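PDB 3KHP: MaoC family protein from Mycobacterium tuberculosis H37Rv, which probably catalyses the dehydration of (3R)-hydroxyacyl thioesters. Local coordinates for residues 253-266 with 298-310. Residues are numbered along the deposited sequence; the frame is centred on the assembly and turned at random.
Sequences NITSIAARFTKPVF and RVVLDDGAVEYVA
Arg260 meets Asp303 side-on in a salt bridge. NE lies 2.7 Å from Asp303 OD2, and NH2 of the same arginine lies 2.9 Å from that oxygen. OD2 sits in the guanidinium plane, while the carboxylate is turned 42° against it. The Arg260 chain reaches there because it bends at chi3 (59°). Asp302 CB covers one guanidinium face, and Asp302 OD1 takes the backbone N-H of Asp303 at 2.8 Å, which would steady the turn carrying the carboxylate.

Next to this, Thr262 OG1 donates to Val299 O at 2.8 Å, from above the carbonyl plane. Further on, Arg298 NH1 donates to Pro264 O at 2.8 Å; its NH2 is paired with Glu269. Leu301 runs alongside Phe261, with CD2 3.4 Å from ring atom CD1.

The backbones pair antiparallel, with two register shifts. At the classic beta bulge, Thr255 N and Ser256 N both donate to Glu307 O from one face of its plane. The second bulge falls between Ala258 and Arg260, where the partner chain bends at Leu301 and again at Asp303. Glu307 itself is salt-bridged to Arg107.

Strand 254-261 lies between strands 103-108 and 298-308, and so joins the two halves of the antiparallel sheet, consistent with a double hot dog fold. Helix 231-245 packs against Ile254, Val265 and Leu301, while Phe285 of strand 282-289 touches Ala259 and Val306.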
loop_
_atom_site.group_PDB
_atom_site.type_symbol
_atom_site.label_atom_id
_atom_site.label_comp_id
_atom_site.label_asym_id
_atom_site.label_seq_id
_atom_site.Cartn_x
_atom_site.Cartn_y
_atom_site.Cartn_z
ATOM N N ASN A 253 17.762 -9.510 -13.413
ATOM C CA ASN A 253 17.913 -9.865 -14.817
ATOM C C ASN A 253 17.181 -8.976 -15.810
ATOM O O ASN A 253 17.341 -9.188 -17.006
ATOM C CB ASN A 253 17.473 -11.307 -15.091
ATOM C CG ASN A 253 18.466 -12.331 -14.575
ATOM O OD1 ASN A 253 19.561 -11.987 -14.084
ATOM N ND2 ASN A 253 18.084 -13.601 -14.667
ATOM N N ILE A 254 16.353 -8.037 -15.337
ATOM C CA ILE A 254 15.795 -7.020 -16.256
ATOM C C ILE A 254 16.606 -5.741 -16.170
ATOM O O ILE A 254 16.710 -5.123 -15.120
ATOM C CB ILE A 254 14.310 -6.696 -16.028
ATOM C CG1 ILE A 254 13.454 -7.980 -15.952
ATOM C CG2 ILE A 254 13.779 -5.820 -17.191
ATOM C CD1 ILE A 254 13.493 -8.855 -17.162
ATOM N N THR A 255 17.186 -5.358 -17.300
ATOM C CA THR A 255 18.098 -4.211 -17.378
ATOM C C THR A 255 17.360 -2.897 -17.716
ATOM O O THR A 255 17.543 -1.879 -17.032
ATOM C CB THR A 255 19.183 -4.496 -18.418
ATOM O OG1 THR A 255 19.927 -5.638 -17.980
ATOM C CG2 THR A 255 20.158 -3.313 -18.537
ATOM N N SER A 256 16.542 -2.916 -18.759
ATOM C CA SER A 256 15.794 -1.724 -19.138
ATOM C C SER A 256 14.377 -2.101 -19.546
ATOM O O SER A 256 14.183 -3.170 -20.083
ATOM C CB SER A 256 16.479 -1.008 -20.320
ATOM O OG SER A 256 16.483 -1.851 -21.489
ATOM N N ILE A 257 13.440 -1.174 -19.355
ATOM C CA ILE A 257 12.055 -1.291 -19.827
ATOM C C ILE A 257 11.542 0.089 -20.271
ATOM O O ILE A 257 11.677 1.053 -19.544
ATOM C CB ILE A 257 11.097 -1.718 -18.697
ATOM C CG1 ILE A 257 11.561 -3.017 -18.026
ATOM C CG2 ILE A 257 9.649 -1.835 -19.211
ATOM C CD1 ILE A 257 10.889 -3.267 -16.643
ATOM N N ALA A 258 10.901 0.153 -21.425
ATOM C CA ALA A 258 10.347 1.377 -21.943
ATOM C C ALA A 258 9.008 1.065 -22.520
ATOM O O ALA A 258 8.830 0.004 -23.157
ATOM C CB ALA A 258 11.291 2.018 -23.098
ATOM N N ALA A 259 8.059 1.979 -22.334
ATOM C CA ALA A 259 6.775 1.828 -22.980
ATOM C C ALA A 259 6.048 3.167 -23.129
ATOM O O ALA A 259 6.326 4.111 -22.399
ATOM C CB ALA A 259 5.915 0.832 -22.227
ATOM N N ARG A 260 5.116 3.189 -24.068
ATOM C CA ARG A 260 4.243 4.322 -24.331
ATOM C C ARG A 260 2.831 4.094 -23.777
ATOM O O ARG A 260 2.246 3.064 -24.027
ATOM C CB ARG A 260 4.159 4.563 -25.836
ATOM C CG ARG A 260 3.389 5.837 -26.229
ATOM C CD ARG A 260 3.788 6.323 -27.643
ATOM N NE ARG A 260 3.542 5.320 -28.667
ATOM C CZ ARG A 260 2.386 5.128 -29.309
ATOM N NH1 ARG A 260 1.318 5.857 -29.037
ATOM N NH2 ARG A 260 2.301 4.191 -30.245
ATOM N N PHE A 261 2.298 5.062 -23.032
ATOM C CA PHE A 261 0.967 4.969 -22.456
ATOM C C PHE A 261 -0.096 5.414 -23.434
ATOM O O PHE A 261 -0.178 6.602 -23.737
ATOM C CB PHE A 261 0.885 5.823 -21.191
ATOM C CG PHE A 261 1.874 5.423 -20.154
ATOM C CD1 PHE A 261 1.571 4.426 -19.247
ATOM C CD2 PHE A 261 3.117 5.999 -20.117
ATOM C CE1 PHE A 261 2.475 4.044 -18.312
ATOM C CE2 PHE A 261 4.038 5.626 -19.169
ATOM C CZ PHE A 261 3.725 4.638 -18.270
ATOM N N THR A 262 -0.931 4.478 -23.905
ATOM C CA THR A 262 -1.834 4.774 -25.010
ATOM C C THR A 262 -3.258 5.034 -24.570
ATOM O O THR A 262 -3.932 5.910 -25.106
ATOM C CB THR A 262 -1.849 3.638 -26.064
ATOM O OG1 THR A 262 -1.874 2.343 -25.425
ATOM C CG2 THR A 262 -0.629 3.756 -27.021
ATOM N N LYS A 263 -3.737 4.229 -23.627
ATOM C CA LYS A 263 -5.085 4.360 -23.103
ATOM C C LYS A 263 -5.159 4.054 -21.609
ATOM O O LYS A 263 -4.301 3.382 -21.047
ATOM C CB LYS A 263 -6.021 3.458 -23.863
ATOM C CG LYS A 263 -6.207 3.887 -25.296
ATOM C CD LYS A 263 -7.314 3.101 -25.932
ATOM C CE LYS A 263 -7.618 3.593 -27.355
ATOM N NZ LYS A 263 -8.632 2.643 -27.969
ATOM N N PRO A 264 -6.167 4.607 -20.942
ATOM C CA PRO A 264 -6.258 4.408 -19.509
ATOM C C PRO A 264 -6.709 3.007 -19.120
ATOM O O PRO A 264 -7.325 2.304 -19.918
ATOM C CB PRO A 264 -7.285 5.457 -19.060
ATOM C CG PRO A 264 -7.764 6.126 -20.278
ATOM C CD PRO A 264 -7.261 5.441 -21.469
ATOM N N VAL A 265 -6.398 2.637 -17.883
ATOM C CA VAL A 265 -6.826 1.374 -17.304
ATOM C C VAL A 265 -7.722 1.647 -16.121
ATOM O O VAL A 265 -7.515 2.625 -15.364
ATOM C CB VAL A 265 -5.597 0.537 -16.850
ATOM C CG1 VAL A 265 -6.031 -0.640 -15.976
ATOM C CG2 VAL A 265 -4.804 0.064 -18.059
ATOM N N PHE A 266 -8.714 0.796 -15.902
ATOM C CA PHE A 266 -9.477 0.951 -14.663
ATOM C C PHE A 266 -9.082 -0.117 -13.666
ATOM O O PHE A 266 -8.837 -1.241 -14.060
ATOM C CB PHE A 266 -10.977 0.940 -14.976
ATOM C CG PHE A 266 -11.376 2.047 -15.885
ATOM C CD1 PHE A 266 -11.738 3.294 -15.363
ATOM C CD2 PHE A 266 -11.364 1.877 -17.268
ATOM C CE1 PHE A 266 -12.109 4.343 -16.220
ATOM C CE2 PHE A 266 -11.739 2.931 -18.119
ATOM C CZ PHE A 266 -12.105 4.162 -17.582
ATOM N N ARG A 298 -8.015 -3.533 -26.067
ATOM C CA ARG A 298 -7.615 -2.142 -25.930
ATOM C C ARG A 298 -6.130 -2.180 -25.600
ATOM O O ARG A 298 -5.732 -2.776 -24.587
ATOM C CB ARG A 298 -8.417 -1.495 -24.779
ATOM C CG ARG A 298 -8.219 -0.029 -24.591
ATOM C CD ARG A 298 -8.432 0.467 -23.150
ATOM N NE ARG A 298 -9.557 -0.205 -22.574
ATOM C CZ ARG A 298 -9.776 -0.396 -21.278
ATOM N NH1 ARG A 298 -8.990 0.103 -20.343
ATOM N NH2 ARG A 298 -10.843 -1.080 -20.928
ATOM N N VAL A 299 -5.290 -1.588 -26.446
ATOM C CA VAL A 299 -3.882 -1.548 -26.121
ATOM C C VAL A 299 -3.685 -0.440 -25.105
ATOM O O VAL A 299 -4.137 0.674 -25.340
ATOM C CB VAL A 299 -3.042 -1.299 -27.350
ATOM C CG1 VAL A 299 -1.618 -1.167 -26.958
ATOM C CG2 VAL A 299 -3.230 -2.438 -28.350
ATOM N N VAL A 300 -3.053 -0.722 -23.973
ATOM C CA VAL A 300 -2.817 0.340 -22.958
ATOM C C VAL A 300 -1.367 0.723 -22.802
ATOM O O VAL A 300 -1.075 1.847 -22.408
ATOM C CB VAL A 300 -3.453 -0.014 -21.603
ATOM C CG1 VAL A 300 -4.940 -0.144 -21.767
ATOM C CG2 VAL A 300 -2.882 -1.312 -21.015
ATOM N N LEU A 301 -0.451 -0.211 -23.092
ATOM C CA LEU A 301 0.988 0.076 -23.223
ATOM C C LEU A 301 1.428 -0.436 -24.573
ATOM O O LEU A 301 1.166 -1.593 -24.928
ATOM C CB LEU A 301 1.869 -0.619 -22.177
ATOM C CG LEU A 301 1.673 -0.333 -20.691
ATOM C CD1 LEU A 301 2.659 -1.210 -19.881
ATOM C CD2 LEU A 301 1.842 1.178 -20.369
ATOM N N ASP A 302 2.111 0.417 -25.314
ATOM C CA ASP A 302 2.528 0.106 -26.652
ATOM C C ASP A 302 4.004 0.416 -26.722
ATOM O O ASP A 302 4.580 1.013 -25.802
ATOM C CB ASP A 302 1.736 0.926 -27.674
ATOM C CG ASP A 302 1.552 0.199 -29.035
ATOM O OD1 ASP A 302 2.367 -0.663 -29.383
ATOM O OD2 ASP A 302 0.605 0.529 -29.783
ATOM N N ASP A 303 4.594 -0.017 -27.826
ATOM C CA ASP A 303 5.991 0.197 -28.109
ATOM C C ASP A 303 6.896 -0.234 -26.976
ATOM O O ASP A 303 7.912 0.390 -26.707
ATOM C CB ASP A 303 6.221 1.655 -28.475
ATOM C CG ASP A 303 5.400 2.087 -29.698
ATOM O OD1 ASP A 303 5.170 1.292 -30.641
ATOM O OD2 ASP A 303 4.996 3.246 -29.715
ATOM N N GLY A 304 6.556 -1.340 -26.339
ATOM C CA GLY A 304 7.367 -1.855 -25.240
ATOM C C GLY A 304 8.667 -2.438 -25.733
ATOM O O GLY A 304 8.682 -3.131 -26.734
ATOM N N ALA A 305 9.748 -2.158 -25.013
ATOM C CA ALA A 305 11.085 -2.612 -25.363
ATOM C C ALA A 305 11.771 -3.021 -24.083
ATOM O O ALA A 305 11.670 -2.316 -23.074
ATOM C CB ALA A 305 11.870 -1.472 -26.055
ATOM N N VAL A 306 12.449 -4.158 -24.101
ATOM C CA VAL A 306 13.023 -4.705 -22.896
ATOM C C VAL A 306 14.409 -5.186 -23.202
ATOM O O VAL A 306 14.634 -5.829 -24.214
ATOM C CB VAL A 306 12.261 -5.972 -22.367
ATOM C CG1 VAL A 306 12.579 -6.196 -20.909
ATOM C CG2 VAL A 306 10.821 -5.879 -22.553
ATOM N N GLU A 307 15.326 -4.908 -22.306
ATOM C CA GLU A 307 16.641 -5.521 -22.342
ATOM C C GLU A 307 16.762 -6.362 -21.082
ATOM O O GLU A 307 16.328 -5.952 -20.002
ATOM C CB GLU A 307 17.748 -4.470 -22.409
ATOM C CG GLU A 307 17.714 -3.658 -23.696
ATOM C CD GLU A 307 18.624 -2.457 -23.684
ATOM O OE1 GLU A 307 19.698 -2.495 -23.059
ATOM O OE2 GLU A 307 18.244 -1.446 -24.301
ATOM N N TYR A 308 17.317 -7.554 -21.243
ATOM C CA TYR A 308 17.426 -8.501 -20.131
ATOM C C TYR A 308 18.628 -9.448 -20.299
ATOM O O TYR A 308 19.137 -9.648 -21.410
ATOM C CB TYR A 308 16.116 -9.276 -19.978
ATOM C CG TYR A 308 15.838 -10.236 -21.092
ATOM C CD1 TYR A 308 16.104 -11.597 -20.933
ATOM C CD2 TYR A 308 15.320 -9.815 -22.304
ATOM C CE1 TYR A 308 15.855 -12.500 -21.933
ATOM C CE2 TYR A 308 15.075 -10.724 -23.326
ATOM C CZ TYR A 308 15.354 -12.074 -23.122
ATOM O OH TYR A 308 15.102 -13.032 -24.098
ATOM N N VAL A 309 19.094 -9.971 -19.167
ATOM C CA VAL A 309 20.188 -10.918 -19.127
ATOM C C VAL A 309 19.608 -12.317 -19.158
ATOM O O VAL A 309 18.762 -12.646 -18.311
ATOM C CB VAL A 309 20.971 -10.791 -17.832
ATOM C CG1 VAL A 309 21.935 -11.964 -17.694
ATOM C CG2 VAL A 309 21.707 -9.461 -17.777
ATOM N N ALA A 310 20.042 -13.134 -20.127
ATOM C CA ALA A 310 19.657 -14.574 -20.170
ATOM C C ALA A 310 20.261 -15.373 -19.005
ATOM O O ALA A 310 19.545 -16.117 -18.324
ATOM C CB ALA A 310 20.077 -15.218 -21.508
HETATM O O HOH W 1 16.783 -14.138 -17.602
HETATM O O HOH W 2 14.238 -1.248 -22.798
HETATM O O HOH W 3 -1.898 3.337 -19.883
HETATM O O HOH W 4 -6.039 0.553 -28.479
#